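Local coordinates for cellulosomal scaffoldin adaptor protein B (PDB 4UYP), which links cellulosome complexes to the anchoring scaffoldin ScaC as an adaptor, its C-terminal type I dockerin, the part present here, binding calcium and docking onto a ScaC cohesin, at residues V13-V25 with I49-V61. The protein carries 2 engineered substitutions. Residues are numbered along the deposited sequence; the frame is centred on the assembly and turned at random. Where two conformers were deposited one is given.
Sequences VRSIDAVLIRDYV and IKINDAVLVRDYV. Engineered in segment 13-25: Ser15 (natural residue Ile), Ile16 (natural residue Asn). With CA (calcium ion), chain L; CA (calcium ion), chain K.
Ala18 and Ala54 meet where the two backbones come nearest. The methyl CB of Ala18 lies 3.3 Å from Ala54 O, and small residues on both sides let the segment axes approach to 8.1 Å. The helices run antiparallel, at 173°. Ile21 and Val57 flank the alanines. Ile21 splits its work: CG2 rests on Ala54 CB at 3.7 Å, while CD1 reaches Val57 CG2 at 3.6 Å. Its chi1 of -64° sets CG2 anti to the backbone N and sends the longer branch toward Val57. The other methyl of Val57, CG1, packs against Ala18 and Val13.

The two ends of the contact resemble each other. At one, Ile49 CD1 sits over a face of the Tyr24 ring, 4.3 Å from its centroid, a CH-pi contact displaced toward the rim. Ile49 CG2 also touches Ile21. At the other, Val13 CG1 approaches Tyr60 CD2 obliquely at 3.8 Å. Val61 closes this end against the backbone of Arg14 and the engineered Ser15. Helix 37-41 packs against Ile21, Tyr24 and Ile49.

Behind each end lies a calcium ion. Asp17 and Asp53 each bind one through both carboxylate oxygens. The OD2 of each also accepts a backbone N-H with its anti lone pair: Arg14 N at 2.8 Å for Asp17, Lys50 N for Asp53. Asp8 and Asp44 are among the residues that complete the two sites. Outward, Arg22 forms a salt bridge with Glu78 and Lys50 with Glu128, both of one neighbouring ScaC chain; Lys50 also pairs with Asp41 of another.

No hydrogen bond joins the two segments. Apolar packing therefore holds the paired EF-hand-like halves together, while each calcium ion ties its loop to the start of a helix, the duplicated arrangement characteristic of type I dockerins.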
ATOM      1  N   VAL B  13      -7.920 -20.255  23.218  1.00 15.38           N
ATOM      2  CA  VAL B  13      -7.128 -19.059  22.909  1.00 14.44           C
ATOM      3  C   VAL B  13      -5.744 -19.288  23.483  1.00 15.53           C
ATOM      4  O   VAL B  13      -5.523 -19.486  24.674  1.00 15.10           O
ATOM      5  CB  VAL B  13      -7.773 -17.834  23.550  1.00 15.34           C
ATOM      6  CG1 VAL B  13      -7.010 -16.592  23.083  1.00 16.24           C
ATOM      7  CG2 VAL B  13      -9.230 -17.726  23.053  1.00 17.31           C
ATOM      8  N   ARG B  14      -4.745 -19.250  22.575  1.00 14.35           N
ATOM      9  CA  ARG B  14      -3.381 -19.702  22.879  1.00 15.55           C
ATOM     10  C   ARG B  14      -2.405 -18.718  22.280  1.00 13.46           C
ATOM     11  O   ARG B  14      -2.737 -17.928  21.432  1.00 12.30           O
ATOM     12  CB  ARG B  14      -3.089 -21.059  22.246  1.00 15.69           C
ATOM     13  CG  ARG B  14      -4.126 -22.111  22.582  1.00 17.66           C
ATOM     14  CD  ARG B  14      -3.989 -22.321  24.077  1.00 19.39           C
ATOM     15  NE  ARG B  14      -2.962 -23.236  24.491  1.00 21.04           N
ATOM     16  CZ  ARG B  14      -2.913 -24.586  24.247  1.00 25.46           C
ATOM     17  NH1 ARG B  14      -3.918 -25.193  23.587  1.00 25.60           N
ATOM     18  NH2 ARG B  14      -1.851 -25.356  24.661  1.00 23.15           N
ATOM     19  N   SER B  15      -1.162 -18.866  22.697  1.00 12.63           N
ATOM     20  CA  SER B  15      -0.094 -17.943  22.189  0.50 11.57           C
ATOM     21  C   SER B  15      -0.064 -17.846  20.685  1.00 11.46           C
ATOM     22  O   SER B  15       0.161 -16.764  20.048  1.00 12.48           O
ATOM     23  CB  SER B  15       1.262 -18.343  22.703  0.50 11.55           C
ATOM     24  OG  SER B  15       1.318 -18.138  24.110  0.50 10.79           O
ATOM     25  N   ILE B  16      -0.208 -19.025  20.040  1.00 11.11           N
ATOM     26  CA  ILE B  16      -0.087 -19.058  18.577  1.00 11.78           C
ATOM     27  C   ILE B  16      -1.153 -18.234  17.886  1.00 12.13           C
ATOM     28  O   ILE B  16      -0.959 -17.714  16.803  1.00 11.97           O
ATOM     29  CB  ILE B  16      -0.028 -20.509  18.059  1.00 12.01           C
ATOM     30  CG1 ILE B  16       0.559 -20.610  16.619  1.00 12.87           C
ATOM     31  CG2 ILE B  16      -1.413 -21.161  18.115  1.00 14.72           C
ATOM     32  CD1 ILE B  16       2.077 -20.245  16.548  1.00 14.07           C
ATOM     33  N   ASP B  17      -2.376 -18.130  18.512  1.00 11.15           N
ATOM     34  CA  ASP B  17      -3.418 -17.293  17.911  1.00 11.36           C
ATOM     35  C   ASP B  17      -2.921 -15.860  17.710  1.00 11.62           C
ATOM     36  O   ASP B  17      -3.259 -15.262  16.714  1.00 11.99           O
ATOM     37  CB  ASP B  17      -4.709 -17.351  18.794  1.00 13.16           C
ATOM     38  CG  ASP B  17      -5.401 -18.739  18.776  1.00 14.93           C
ATOM     39  OD1 ASP B  17      -5.774 -19.264  17.698  1.00 14.26           O
ATOM     40  OD2 ASP B  17      -5.628 -19.302  19.888  1.00 13.64           O
ATOM     41  N   ALA B  18      -2.164 -15.327  18.677  1.00 11.18           N
ATOM     42  CA  ALA B  18      -1.732 -13.934  18.528  1.00 10.93           C
ATOM     43  C   ALA B  18      -0.656 -13.880  17.449  1.00 11.18           C
ATOM     44  O   ALA B  18      -0.531 -12.853  16.781  1.00 10.33           O
ATOM     45  CB  ALA B  18      -1.142 -13.442  19.891  1.00 11.41           C
ATOM     46  N   VAL B  19       0.184 -14.937  17.333  1.00 10.28           N
ATOM     47  CA  VAL B  19       1.158 -14.987  16.224  1.00  9.95           C
ATOM     48  C   VAL B  19       0.463 -14.951  14.870  1.00 10.18           C
ATOM     49  O   VAL B  19       0.897 -14.233  13.923  1.00 10.74           O
ATOM     50  CB  VAL B  19       2.006 -16.203  16.357  1.00 10.26           C
ATOM     51  CG1 VAL B  19       2.999 -16.267  15.166  1.00 10.95           C
ATOM     52  CG2 VAL B  19       2.864 -16.211  17.640  1.00 12.12           C
ATOM     53  N   LEU B  20      -0.658 -15.678  14.719  1.00 11.31           N
ATOM     54  CA  LEU B  20      -1.390 -15.678  13.479  1.00 10.85           C
ATOM     55  C   LEU B  20      -1.955 -14.339  13.137  1.00 10.96           C
ATOM     56  O   LEU B  20      -1.928 -13.896  11.966  1.00 11.01           O
ATOM     57  CB  LEU B  20      -2.496 -16.719  13.468  1.00 13.33           C
ATOM     58  CG  LEU B  20      -1.946 -18.131  13.566  1.00 15.69           C
ATOM     59  CD1 LEU B  20      -3.088 -19.148  13.791  1.00 18.06           C
ATOM     60  CD2 LEU B  20      -1.376 -18.486  12.165  1.00 20.35           C
ATOM     61  N   ILE B  21      -2.483 -13.575  14.142  1.00 10.85           N
ATOM     62  CA  ILE B  21      -2.963 -12.248  13.857  1.00 10.14           C
ATOM     63  C   ILE B  21      -1.771 -11.379  13.400  1.00 10.54           C
ATOM     64  O   ILE B  21      -1.936 -10.585  12.433  1.00 10.22           O
ATOM     65  CB  ILE B  21      -3.597 -11.624  15.103  1.00 10.51           C
ATOM     66  CG1 ILE B  21      -4.845 -12.445  15.504  1.00 12.86           C
ATOM     67  CG2 ILE B  21      -4.036 -10.218  14.809  1.00 10.97           C
ATOM     68  CD1 ILE B  21      -5.501 -11.965  16.823  1.00 12.11           C
ATOM     69  N   ARG B  22      -0.627 -11.492  14.084  1.00 10.20           N
ATOM     70  CA  ARG B  22       0.562 -10.747  13.616  1.00  9.69           C
ATOM     71  C   ARG B  22       0.942 -11.139  12.128  1.00  9.61           C
ATOM     72  O   ARG B  22       1.279 -10.221  11.324  1.00 10.41           O
ATOM     73  CB  ARG B  22       1.687 -10.981  14.615  1.00  9.88           C
ATOM     74  CG  ARG B  22       2.966 -10.194  14.217  1.00 10.15           C
ATOM     75  CD  ARG B  22       4.015 -10.420  15.295  1.00 10.68           C
ATOM     76  NE  ARG B  22       4.511 -11.803  15.250  1.00 11.19           N
ATOM     77  CZ  ARG B  22       5.141 -12.379  16.265  1.00 13.18           C
ATOM     78  NH1 ARG B  22       5.268 -11.817  17.456  1.00 14.00           N
ATOM     79  NH2 ARG B  22       5.659 -13.575  16.034  1.00 15.05           N
ATOM     80  N   ASP B  23       0.808 -12.403  11.781  1.00  9.80           N
ATOM     81  CA  ASP B  23       1.127 -12.829  10.370  1.00 10.88           C
ATOM     82  C   ASP B  23       0.191 -12.102   9.471  1.00 12.12           C
ATOM     83  O   ASP B  23       0.602 -11.713   8.332  1.00 11.35           O
ATOM     84  CB  ASP B  23       0.925 -14.337  10.206  1.00 12.67           C
ATOM     85  CG  ASP B  23       2.017 -15.155  10.765  1.00 17.27           C
ATOM     86  OD1 ASP B  23       3.075 -14.650  11.145  1.00 18.42           O
ATOM     87  OD2 ASP B  23       1.666 -16.421  10.822  1.00 22.78           O
ATOM     88  N   TYR B  24      -1.115 -11.934   9.805  1.00 10.42           N
ATOM     89  CA  TYR B  24      -2.007 -11.193   8.938  1.00 11.07           C
ATOM     90  C   TYR B  24      -1.647  -9.714   8.774  1.00 10.02           C
ATOM     91  O   TYR B  24      -1.639  -9.137   7.659  1.00 13.00           O
ATOM     92  CB  TYR B  24      -3.464 -11.300   9.524  1.00 12.92           C
ATOM     93  CG  TYR B  24      -4.539 -10.791   8.643  1.00 12.29           C
ATOM     94  CD1 TYR B  24      -4.913  -9.438   8.644  1.00 13.85           C
ATOM     95  CD2 TYR B  24      -5.183 -11.689   7.735  1.00 15.47           C
ATOM     96  CE1 TYR B  24      -5.889  -8.947   7.776  1.00 15.15           C
ATOM     97  CE2 TYR B  24      -6.212 -11.175   6.964  1.00 15.08           C
ATOM     98  CZ  TYR B  24      -6.516  -9.825   6.941  1.00 15.84           C
ATOM     99  OH  TYR B  24      -7.525  -9.400   6.062  1.00 17.98           O
ATOM    100  N   VAL B  25      -1.320  -9.059   9.918  1.00 10.03           N
ATOM    101  CA  VAL B  25      -0.896  -7.689   9.867  1.00 10.03           C
ATOM    102  C   VAL B  25       0.378  -7.491   9.014  1.00  9.94           C
ATOM    103  O   VAL B  25       0.486  -6.490   8.262  1.00 11.27           O
ATOM    104  CB  VAL B  25      -0.744  -7.183  11.322  1.00 10.31           C
ATOM    105  CG1 VAL B  25      -0.211  -5.750  11.256  1.00 11.98           C
ATOM    106  CG2 VAL B  25      -2.083  -7.195  12.050  1.00 11.05           C
ATOM    107  N   ILE B  49      -8.694  -5.824  11.464  1.00 12.34           N
ATOM    108  CA  ILE B  49      -7.619  -6.551  12.139  0.50 12.07           C
ATOM    109  C   ILE B  49      -6.358  -5.655  12.131  1.00 12.31           C
ATOM    110  O   ILE B  49      -5.894  -5.240  11.049  1.00 13.28           O
ATOM    111  CB  ILE B  49      -7.406  -7.875  11.460  0.50 12.36           C
ATOM    112  CG1 ILE B  49      -8.760  -8.610  11.283  0.50 13.65           C
ATOM    113  CG2 ILE B  49      -6.467  -8.780  12.252  0.50 12.28           C
ATOM    114  CD1 ILE B  49      -8.609 -10.036  10.762  0.50 16.03           C
ATOM    115  N   LYS B  50      -5.851  -5.328  13.300  1.00 11.69           N
ATOM    116  CA  LYS B  50      -4.687  -4.456  13.448  1.00 11.13           C
ATOM    117  C   LYS B  50      -3.802  -5.011  14.474  1.00 10.11           C
ATOM    118  O   LYS B  50      -4.078  -5.986  15.170  1.00 10.61           O
ATOM    119  CB  LYS B  50      -5.095  -3.060  13.815  1.00 10.35           C
ATOM    120  CG  LYS B  50      -6.103  -2.389  12.828  1.00 12.41           C
ATOM    121  CD  LYS B  50      -6.542  -1.029  13.291  1.00 12.88           C
ATOM    122  CE  LYS B  50      -5.454  -0.030  13.191  1.00 13.19           C
ATOM    123  NZ  LYS B  50      -5.926   1.358  13.547  1.00 16.92           N
ATOM    124  N   ILE B  51      -2.571  -4.417  14.595  1.00  9.95           N
ATOM    125  CA  ILE B  51      -1.613  -4.991  15.510  1.00 10.66           C
ATOM    126  C   ILE B  51      -2.117  -5.059  16.965  1.00 10.31           C
ATOM    127  O   ILE B  51      -1.653  -5.948  17.700  1.00 10.87           O
ATOM    128  CB  ILE B  51      -0.201  -4.232  15.386  1.00  9.41           C
ATOM    129  CG1 ILE B  51       0.969  -5.016  16.083  1.00  9.83           C
ATOM    130  CG2 ILE B  51      -0.297  -2.826  15.931  1.00  9.95           C
ATOM    131  CD1 ILE B  51       1.135  -6.429  15.571  1.00 12.26           C
ATOM    132  N   ASN B  52      -2.954  -4.095  17.356  1.00 10.08           N
ATOM    133  CA  ASN B  52      -3.335  -4.209  18.766  1.00 10.57           C
ATOM    134  C   ASN B  52      -4.250  -5.392  19.006  1.00 11.31           C
ATOM    135  O   ASN B  52      -4.236  -5.886  20.144  1.00 11.34           O
ATOM    136  CB  ASN B  52      -4.066  -2.925  19.176  1.00 10.91           C
ATOM    137  CG  ASN B  52      -5.432  -2.795  18.536  1.00 11.55           C
ATOM    138  OD1 ASN B  52      -5.615  -2.947  17.316  1.00 11.69           O
ATOM    139  ND2 ASN B  52      -6.468  -2.505  19.368  1.00 13.51           N
ATOM    140  N   ASP B  53      -4.952  -5.918  18.011  1.00 10.31           N
ATOM    141  CA  ASP B  53      -5.711  -7.176  18.218  1.00 10.65           C
ATOM    142  C   ASP B  53      -4.761  -8.261  18.582  1.00 11.38           C
ATOM    143  O   ASP B  53      -5.041  -9.098  19.436  1.00 11.58           O
ATOM    144  CB  ASP B  53      -6.506  -7.534  16.982  1.00 11.09           C
ATOM    145  CG  ASP B  53      -7.571  -6.539  16.636  1.00 11.68           C
ATOM    146  OD1 ASP B  53      -8.521  -6.280  17.431  1.00 12.56           O
ATOM    147  OD2 ASP B  53      -7.607  -5.983  15.478  1.00 11.72           O
ATOM    148  N   ALA B  54      -3.542  -8.303  17.931  1.00 10.68           N
ATOM    149  CA  ALA B  54      -2.627  -9.390  18.222  1.00 10.95           C
ATOM    150  C   ALA B  54      -2.105  -9.247  19.680  1.00 10.38           C
ATOM    151  O   ALA B  54      -2.013 -10.266  20.365  1.00 11.07           O
ATOM    152  CB  ALA B  54      -1.428  -9.273  17.187  1.00 10.98           C
ATOM    153  N   VAL B  55      -1.774  -8.041  20.099  1.00 11.29           N
ATOM    154  CA  VAL B  55      -1.229  -7.887  21.426  0.50 10.48           C
ATOM    155  C   VAL B  55      -2.308  -8.113  22.493  1.00 11.06           C
ATOM    156  O   VAL B  55      -1.968  -8.671  23.547  1.00 11.55           O
ATOM    157  CB  VAL B  55      -0.448  -6.592  21.589  0.50 10.45           C
ATOM    158  CG1 VAL B  55      -1.334  -5.353  21.848  0.50  8.55           C
ATOM    159  CG2 VAL B  55       0.715  -6.790  22.536  0.50 10.92           C
ATOM    160  N   LEU B  56      -3.564  -7.788  22.151  1.00 11.53           N
ATOM    161  CA  LEU B  56      -4.664  -8.137  23.075  1.00 11.50           C
ATOM    162  C   LEU B  56      -4.783  -9.609  23.244  1.00 12.28           C
ATOM    163  O   LEU B  56      -4.981 -10.089  24.399  1.00 11.99           O
ATOM    164  CB  LEU B  56      -5.964  -7.483  22.610  1.00 11.27           C
ATOM    165  CG  LEU B  56      -6.081  -5.954  22.815  1.00 12.47           C
ATOM    166  CD1 LEU B  56      -7.258  -5.380  22.036  1.00 12.85           C
ATOM    167  CD2 LEU B  56      -6.242  -5.572  24.334  1.00 13.39           C
ATOM    168  N   VAL B  57      -4.775 -10.376  22.174  1.00 11.43           N
ATOM    169  CA  VAL B  57      -4.809 -11.812  22.359  1.00 11.12           C
ATOM    170  C   VAL B  57      -3.630 -12.315  23.174  1.00 12.73           C
ATOM    171  O   VAL B  57      -3.796 -13.142  24.100  1.00 12.57           O
ATOM    172  CB  VAL B  57      -4.923 -12.539  20.974  1.00 11.52           C
ATOM    173  CG1 VAL B  57      -4.838 -14.064  21.127  1.00 11.61           C
ATOM    174  CG2 VAL B  57      -6.259 -12.163  20.351  1.00 12.03           C
ATOM    175  N   ARG B  58      -2.393 -11.873  22.873  1.00 11.65           N
ATOM    176  CA  ARG B  58      -1.270 -12.302  23.679  1.00 12.41           C
ATOM    177  C   ARG B  58      -1.471 -11.964  25.148  1.00 12.35           C
ATOM    178  O   ARG B  58      -1.218 -12.819  26.017  1.00 12.16           O
ATOM    179  CB  ARG B  58      -0.039 -11.573  23.169  1.00 14.48           C
ATOM    180  CG  ARG B  58       1.160 -12.057  23.973  1.00 15.30           C
ATOM    181  CD  ARG B  58       2.285 -11.102  23.769  1.00 15.85           C
ATOM    182  NE  ARG B  58       2.010  -9.813  24.454  1.00 15.37           N
ATOM    183  CZ  ARG B  58       2.824  -8.782  24.449  1.00 13.85           C
ATOM    184  NH1 ARG B  58       3.972  -8.789  23.732  1.00 14.39           N
ATOM    185  NH2 ARG B  58       2.496  -7.653  25.124  1.00 12.50           N
ATOM    186  N   ASP B  59      -1.947 -10.743  25.390  1.00 11.68           N
ATOM    187  CA  ASP B  59      -2.121 -10.284  26.809  1.00 12.64           C
ATOM    188  C   ASP B  59      -3.222 -11.070  27.463  1.00 13.63           C
ATOM    189  O   ASP B  59      -3.082 -11.302  28.696  1.00 15.01           O
ATOM    190  CB  ASP B  59      -2.361  -8.785  26.836  1.00 11.37           C
ATOM    191  CG  ASP B  59      -1.127  -7.978  26.406  1.00 11.32           C
ATOM    192  OD1 ASP B  59      -0.019  -8.570  26.244  1.00 13.34           O
ATOM    193  OD2 ASP B  59      -1.273  -6.761  26.280  1.00 13.23           O
ATOM    194  N   TYR B  60      -4.245 -11.480  26.779  1.00 12.72           N
ATOM    195  CA  TYR B  60      -5.229 -12.386  27.416  1.00 13.84           C
ATOM    196  C   TYR B  60      -4.557 -13.723  27.778  1.00 14.29           C
ATOM    197  O   TYR B  60      -4.747 -14.275  28.888  1.00 15.62           O
ATOM    198  CB  TYR B  60      -6.395 -12.635  26.430  1.00 14.14           C
ATOM    199  CG  TYR B  60      -7.393 -13.656  26.853  1.00 17.10           C
ATOM    200  CD1 TYR B  60      -8.477 -13.247  27.630  1.00 19.68           C
ATOM    201  CD2 TYR B  60      -7.283 -14.981  26.499  1.00 17.28           C
ATOM    202  CE1 TYR B  60      -9.412 -14.164  28.091  1.00 23.14           C
ATOM    203  CE2 TYR B  60      -8.285 -15.886  26.896  1.00 19.84           C
ATOM    204  CZ  TYR B  60      -9.331 -15.450  27.690  1.00 23.82           C
ATOM    205  OH  TYR B  60     -10.244 -16.485  28.072  1.00 24.01           O
ATOM    206  N   VAL B  61      -3.813 -14.311  26.831  1.00 12.69           N
ATOM    207  CA  VAL B  61      -3.153 -15.585  27.091  1.00 14.04           C
ATOM    208  C   VAL B  61      -2.292 -15.478  28.344  1.00 15.93           C
ATOM    209  O   VAL B  61      -2.231 -16.414  29.158  1.00 17.32           O
ATOM    210  CB  VAL B  61      -2.360 -16.039  25.854  1.00 15.43           C
ATOM    211  CG1 VAL B  61      -1.519 -17.256  26.229  1.00 17.62           C
ATOM    212  CG2 VAL B  61      -3.352 -16.417  24.742  1.00 15.55           C
TER
HETATM  213 CA    CA L 201      -6.647 -21.289  19.040  1.00 14.74          CA
HETATM  214 CA    CA K 200      -9.601  -4.729  15.700  1.00 13.19          CA
HETATM  215  O   HOH W   1      -8.071  -2.913  16.158  1.00 11.66           O
HETATM  216  O   HOH W   2      -4.395 -22.141  19.058  1.00 13.15           O